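PDB 3K9C: transcriptional regulator, LacI family protein from Rhodococcus jostii, which probably acts as a DNA-binding transcription factor that recognises cis-regulatory sequences, as LacI-family regulators generally do. Local coordinates for residues R107-D110 and V111-I114; H154-S157 and A158-T161; V200-L203 and L204-G208. All blocks are in the same frame, centred on the assembly; numbering follows the deposited sequence.

Contact 1 of 3, residues R107-D110 and V111-I114; sequences RGDD and VAGI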
loop_
_atom_site.group_PDB
_atom_site.type_symbol
_atom_site.label_atom_id
_atom_site.label_comp_id
_atom_site.label_asym_id
_atom_site.label_seq_id
_atom_site.Cartn_x
_atom_site.Cartn_y
_atom_site.Cartn_z
ATOM N N ARG B 107 -4.725 18.535 -11.057
ATOM C CA ARG B 107 -5.299 18.217 -9.756
ATOM C C ARG B 107 -6.819 18.172 -9.782
ATOM O O ARG B 107 -7.457 18.651 -10.729
ATOM C CB ARG B 107 -4.842 19.271 -8.746
ATOM C CG ARG B 107 -5.235 20.692 -9.143
ATOM C CD ARG B 107 -4.305 21.722 -8.529
ATOM N NE ARG B 107 -4.657 23.090 -8.899
ATOM C CZ ARG B 107 -5.680 23.772 -8.391
ATOM N NH1 ARG B 107 -6.469 23.221 -7.477
ATOM N NH2 ARG B 107 -5.923 25.008 -8.809
ATOM N N GLY B 108 -7.392 17.597 -8.730
ATOM C CA GLY B 108 -8.835 17.513 -8.632
ATOM C C GLY B 108 -9.377 18.749 -7.944
ATOM O O GLY B 108 -8.642 19.463 -7.254
ATOM N N ASP B 109 -10.662 19.017 -8.141
ATOM C CA ASP B 109 -11.295 20.170 -7.518
ATOM C C ASP B 109 -11.688 19.760 -6.093
ATOM O O ASP B 109 -12.833 19.379 -5.848
ATOM C CB ASP B 109 -12.543 20.571 -8.310
ATOM C CG ASP B 109 -13.061 21.952 -7.927
ATOM O OD1 ASP B 109 -13.045 22.292 -6.722
ATOM O OD2 ASP B 109 -13.489 22.689 -8.841
ATOM N N ASP B 110 -10.726 19.832 -5.173
ATOM C CA ASP B 110 -10.938 19.457 -3.775
ATOM C C ASP B 110 -12.125 20.132 -3.103
ATOM O O ASP B 110 -12.853 19.487 -2.349
ATOM C CB ASP B 110 -9.665 19.714 -2.946
ATOM C CG ASP B 110 -8.525 18.764 -3.312
ATOM O OD1 ASP B 110 -8.785 17.552 -3.474
ATOM O OD2 ASP B 110 -7.366 19.224 -3.425
ATOM N N VAL B 111 -12.308 21.428 -3.349
ATOM C CA VAL B 111 -13.439 22.150 -2.762
ATOM C C VAL B 111 -14.712 21.482 -3.259
ATOM O O VAL B 111 -15.579 21.112 -2.472
ATOM C CB VAL B 111 -13.450 23.649 -3.186
ATOM C CG1 VAL B 111 -14.748 24.319 -2.746
ATOM C CG2 VAL B 111 -12.264 24.370 -2.572
ATOM N N ALA B 112 -14.807 21.310 -4.576
ATOM C CA ALA B 112 -15.977 20.678 -5.181
ATOM C C ALA B 112 -16.173 19.260 -4.660
ATOM O O ALA B 112 -17.296 18.837 -4.397
ATOM C CB ALA B 112 -15.829 20.650 -6.706
ATOM N N GLY B 113 -15.074 18.526 -4.511
ATOM C CA GLY B 113 -15.164 17.154 -4.038
ATOM C C GLY B 113 -15.782 16.998 -2.665
ATOM O O GLY B 113 -16.706 16.195 -2.464
ATOM N N ILE B 114 -15.285 17.770 -1.706
ATOM C CA ILE B 114 -15.803 17.667 -0.356
ATOM C C ILE B 114 -17.228 18.207 -0.301
ATOM O O ILE B 114 -18.046 17.726 0.485
ATOM C CB ILE B 114 -14.852 18.370 0.664
ATOM C CG1 ILE B 114 -15.222 17.953 2.085
ATOM C CG2 ILE B 114 -14.911 19.875 0.508
ATOM C CD1 ILE B 114 -14.025 17.796 2.996
#
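Asp109 closes the first turn of helix 110-123 with its side chain: OD1 accepts from Ala112 N at 2.9 Å, a capping bond that is nearly straight at the hydrogen (162°). The amide does not lie in the carboxylate plane but meets OD1 from above it. With CG anti to the backbone N (chi1 -166°), the carboxylate is carried forward over the start of the helix. There it also rests on a methyl group, with Ala112 CB 3.2 Å from Asp109 OD1, and the small alanine suits a place where a carboxylate sits so close. Aspartate is well fitted to the N-cap, since its short side chain reaches an amide that has no carbonyl of an earlier helical turn to bind, and its negative charge would be favoured by the helix dipole.

The tightly packed side of the turn is the backbone. Gly113 N binds Asp109 O at 2.7 Å, and Ile114 N follows with a bond of 3.0 Å to Asp110 O. Gly113 is buried and brings no side chain against these carbonyls, while Ile114 lays CG2 3.5 Å from Asp110 O; the end of its side chain leads away from the turn, and the residue packs on Arg143 and Phe147 of helix 140-153. Asp110, also buried, points away from the turn, and its OD1 forms a salt bridge with Arg143.

The looser side belongs to Val111, which is exposed and whose side chain comes nearest the cap with CB, 3.8 Å from Asp109 OD1. Asp109 itself is the centre of an inverse gamma turn, where the chain leaves strand 104-108. The whole is an aspartate N-cap at a strand-to-helix passage, here one leading from the seven-stranded sheet of a periplasmic-binding-protein-like fold toward its four-stranded sheet.

Contact 2 of 3, residues H154-S157 and A158-T161; sequences HGLS and ASAT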
loop_
_atom_site.group_PDB
_atom_site.type_symbol
_atom_site.label_atom_id
_atom_site.label_comp_id
_atom_site.label_asym_id
_atom_site.label_seq_id
_atom_site.Cartn_x
_atom_site.Cartn_y
_atom_site.Cartn_z
ATOM N N HIS B 154 -25.478 25.053 4.002
ATOM C CA HIS B 154 -26.644 24.310 4.461
ATOM C C HIS B 154 -27.163 24.812 5.804
ATOM O O HIS B 154 -28.066 24.212 6.378
ATOM C CB HIS B 154 -26.339 22.813 4.591
ATOM C CG HIS B 154 -26.237 22.091 3.281
ATOM N ND1 HIS B 154 -25.097 22.105 2.508
ATOM C CD2 HIS B 154 -27.137 21.335 2.609
ATOM C CE1 HIS B 154 -25.297 21.389 1.415
ATOM N NE2 HIS B 154 -26.529 20.910 1.453
ATOM N N GLY B 155 -26.592 25.906 6.300
ATOM C CA GLY B 155 -27.024 26.456 7.577
ATOM C C GLY B 155 -26.602 25.601 8.759
ATOM O O GLY B 155 -27.264 25.590 9.802
ATOM N N LEU B 156 -25.483 24.899 8.610
ATOM C CA LEU B 156 -24.995 24.011 9.658
ATOM C C LEU B 156 -23.648 24.405 10.281
ATOM O O LEU B 156 -22.983 23.572 10.900
ATOM C CB LEU B 156 -24.910 22.581 9.104
ATOM C CG LEU B 156 -26.180 22.013 8.446
ATOM C CD1 LEU B 156 -25.913 20.595 7.941
ATOM C CD2 LEU B 156 -27.334 22.005 9.454
ATOM N N SER B 157 -23.242 25.664 10.125
ATOM C CA SER B 157 -21.970 26.112 10.683
ATOM C C SER B 157 -21.837 25.865 12.188
ATOM O O SER B 157 -20.729 25.689 12.686
ATOM C CB SER B 157 -21.751 27.603 10.400
ATOM O OG SER B 157 -21.435 27.833 9.038
ATOM N N ALA B 158 -22.957 25.848 12.907
ATOM C CA ALA B 158 -22.921 25.634 14.356
ATOM C C ALA B 158 -22.859 24.155 14.760
ATOM O O ALA B 158 -22.667 23.837 15.936
ATOM C CB ALA B 158 -24.126 26.312 15.019
ATOM N N SER B 159 -23.028 23.254 13.796
ATOM C CA SER B 159 -22.954 21.826 14.093
ATOM C C SER B 159 -21.870 21.167 13.242
ATOM O O SER B 159 -21.875 19.945 13.034
ATOM C CB SER B 159 -24.312 21.154 13.866
ATOM O OG SER B 159 -24.839 21.448 12.590
ATOM N N ALA B 160 -20.938 21.990 12.757
ATOM C CA ALA B 160 -19.834 21.514 11.942
ATOM C C ALA B 160 -18.580 21.420 12.806
ATOM O O ALA B 160 -18.238 22.361 13.528
ATOM C CB ALA B 160 -19.597 22.467 10.760
ATOM N N THR B 161 -17.899 20.283 12.738
ATOM C CA THR B 161 -16.689 20.078 13.522
ATOM C C THR B 161 -15.510 19.663 12.642
ATOM O O THR B 161 -15.646 18.796 11.783
ATOM C CB THR B 161 -16.905 18.981 14.574
ATOM O OG1 THR B 161 -18.107 19.250 15.303
ATOM C CG2 THR B 161 -15.733 18.924 15.547
HETATM O O HOH W 1 -25.469 26.395 12.284
#
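Leu156 O accepts the backbone bond that closes this turn, from Ser159 N at 2.9 Å. The amide comes from above the carbonyl plane, 55° out of it. With Ser157 and Ala158 at its corners, the bend is a type I beta turn. A water bridges two backbone groups of the same bend: it accepts from Ala158 N at 2.6 Å and donates to Gly155 O at 3.2 Å, joining groups that the turn does not bring together directly.

Ser159 has its OG between its own backbone N and carbonyl carbon (chi1 52°), a position that carries the hydroxyl back over the turn to 3.7 Å from Leu156 CB. Its hydrogen bond goes to Arg127 O, so this small polar residue ties the turn to the adjoining loop. Ala160 points its methyl group toward the bend, 3.6 Å from Leu156 O, where a short side chain fits closely. Ser157 OG turns back to bond with Asp152 OD1, in the last turn of helix 140-153.

Gly155, with positive phi, is the C-prime residue of the Schellman motif that ends helix 140-153, a backbone shape that favours glycine. Leu156 is buried, its apolar side chain packing on Met151 of that helix and Thr122 of helix 110-123. From this turn the chain enters strand 160-164, an outermost strand of the parallel four-stranded sheet, where Thr161 pairs with Ile129 and His131 of strand 129-133.

Contact 3 of 3, residues V200-L203 and L204-G208; sequences VLDL and LVRSG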
loop_
_atom_site.group_PDB
_atom_site.type_symbol
_atom_site.label_atom_id
_atom_site.label_comp_id
_atom_site.label_asym_id
_atom_site.label_seq_id
_atom_site.Cartn_x
_atom_site.Cartn_y
_atom_site.Cartn_z
ATOM N N VAL B 200 -11.004 5.288 10.804
ATOM C CA VAL B 200 -12.247 5.745 11.394
ATOM C C VAL B 200 -13.179 4.547 11.539
ATOM O O VAL B 200 -13.786 4.350 12.584
ATOM C CB VAL B 200 -12.924 6.808 10.501
ATOM C CG1 VAL B 200 -14.307 7.144 11.040
ATOM C CG2 VAL B 200 -12.038 8.064 10.421
ATOM N N LEU B 201 -13.289 3.757 10.472
ATOM C CA LEU B 201 -14.141 2.569 10.473
ATOM C C LEU B 201 -13.626 1.526 11.459
ATOM O O LEU B 201 -14.420 0.867 12.130
ATOM C CB LEU B 201 -14.190 1.944 9.076
ATOM C CG LEU B 201 -14.878 2.750 7.976
ATOM C CD1 LEU B 201 -14.618 2.094 6.625
ATOM C CD2 LEU B 201 -16.368 2.838 8.262
ATOM N N ASP B 202 -12.301 1.367 11.525
ATOM C CA ASP B 202 -11.685 0.402 12.436
ATOM C C ASP B 202 -12.033 0.721 13.881
ATOM O O ASP B 202 -12.328 -0.178 14.673
ATOM C CB ASP B 202 -10.160 0.406 12.325
ATOM C CG ASP B 202 -9.664 0.024 10.956
ATOM O OD1 ASP B 202 -10.330 -0.783 10.269
ATOM O OD2 ASP B 202 -8.579 0.525 10.578
ATOM N N LEU B 203 -11.971 2.000 14.227
ATOM C CA LEU B 203 -12.278 2.432 15.580
ATOM C C LEU B 203 -13.758 2.273 15.883
ATOM O O LEU B 203 -14.131 1.745 16.930
ATOM C CB LEU B 203 -11.892 3.900 15.784
ATOM C CG LEU B 203 -12.266 4.393 17.186
ATOM C CD1 LEU B 203 -11.277 3.804 18.169
ATOM C CD2 LEU B 203 -12.251 5.907 17.263
ATOM N N LEU B 204 -14.597 2.744 14.966
ATOM C CA LEU B 204 -16.045 2.673 15.145
ATOM C C LEU B 204 -16.563 1.255 15.346
ATOM O O LEU B 204 -17.401 1.018 16.210
ATOM C CB LEU B 204 -16.759 3.311 13.947
ATOM C CG LEU B 204 -16.686 4.836 13.843
ATOM C CD1 LEU B 204 -17.427 5.305 12.599
ATOM C CD2 LEU B 204 -17.305 5.454 15.088
ATOM N N VAL B 205 -16.071 0.313 14.549
ATOM C CA VAL B 205 -16.528 -1.063 14.675
ATOM C C VAL B 205 -16.012 -1.683 15.972
ATOM O O VAL B 205 -16.708 -2.468 16.602
ATOM C CB VAL B 205 -16.088 -1.922 13.458
ATOM C CG1 VAL B 205 -14.590 -2.077 13.432
ATOM C CG2 VAL B 205 -16.764 -3.281 13.513
ATOM N N ARG B 206 -14.801 -1.313 16.378
ATOM C CA ARG B 206 -14.212 -1.840 17.608
ATOM C C ARG B 206 -14.839 -1.186 18.828
ATOM O O ARG B 206 -14.681 -1.661 19.954
ATOM C CB ARG B 206 -12.700 -1.603 17.627
ATOM C CG ARG B 206 -11.921 -2.479 16.666
ATOM C CD ARG B 206 -10.451 -2.090 16.646
ATOM N NE ARG B 206 -9.645 -3.021 15.863
ATOM C CZ ARG B 206 -9.787 -3.237 14.558
ATOM N NH1 ARG B 206 -10.712 -2.584 13.862
ATOM N NH2 ARG B 206 -8.996 -4.111 13.946
ATOM N N SER B 207 -15.554 -0.093 18.596
ATOM C CA SER B 207 -16.209 0.633 19.670
ATOM C C SER B 207 -17.654 0.186 19.808
ATOM O O SER B 207 -18.390 0.688 20.654
ATOM C CB SER B 207 -16.147 2.131 19.392
ATOM O OG SER B 207 -14.796 2.553 19.325
ATOM N N GLY B 208 -18.051 -0.760 18.964
ATOM C CA GLY B 208 -19.409 -1.273 19.004
ATOM C C GLY B 208 -20.425 -0.451 18.232
ATOM O O GLY B 208 -21.626 -0.707 18.313
HETATM O O HOH W 2 -11.693 -3.318 10.929
#
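The backbone runs as regular helix through Arg206, with Leu204 N to Val200 O and Val205 N to Leu201 O both 3.0 Å, and ends in a Schellman motif at Gly208, whose positive phi calls for glycine. Asp202 O is gripped twice by Arg206, from opposite faces of its carbonyl plane: by the backbone N at 3.2 Å and by NH1 at 3.0 Å. The arginine chain, extended from CG to NE, folds back at its end (chi4 63°) to bring the guanidinium edge to this oxygen. A water links NH1 to Asp202 OD1, whose direct separation of 4.0 Å is beyond a salt bridge.

Ser207 OG donates to Leu203 O at 2.6 Å from above the carbonyl plane, so the hydroxyl reinforces a last turn whose own bond, Ser207 N to the same oxygen, is weak. On the buried side Val200 CG1 and Leu204 CD1 lie 3.9 Å apart, the two side chains side by side.

These branched residues join helix 194-206 to Val217 of strand 216-218 and to Met176 of helix 169-181, while Asp202 and Arg206 pack against His230 of the second subunit.

In the fold
Along the chain the contacts follow in series, 107-114, then 154-161, then 200-208. Their centres lie about 20 Å apart between contacts 1 and 2, 24 Å between 2 and 3, and 27 Å between 1 and 3, and none touches another. Contact 1 starts on strand 104-108 of the seven-stranded sheet and enters helix 110-123, marking a passage between the two sheets. Contacts 2 and 3 both serve the parallel four-stranded sheet: contact 2 is the turn from helix 140-153 into its outermost strand 160-164, whereas contact 3 ends the helix between strands 188-191 and 216-218. Both lie in the half of the protein built on that sheet, and contact 3 alone reaches the second subunit.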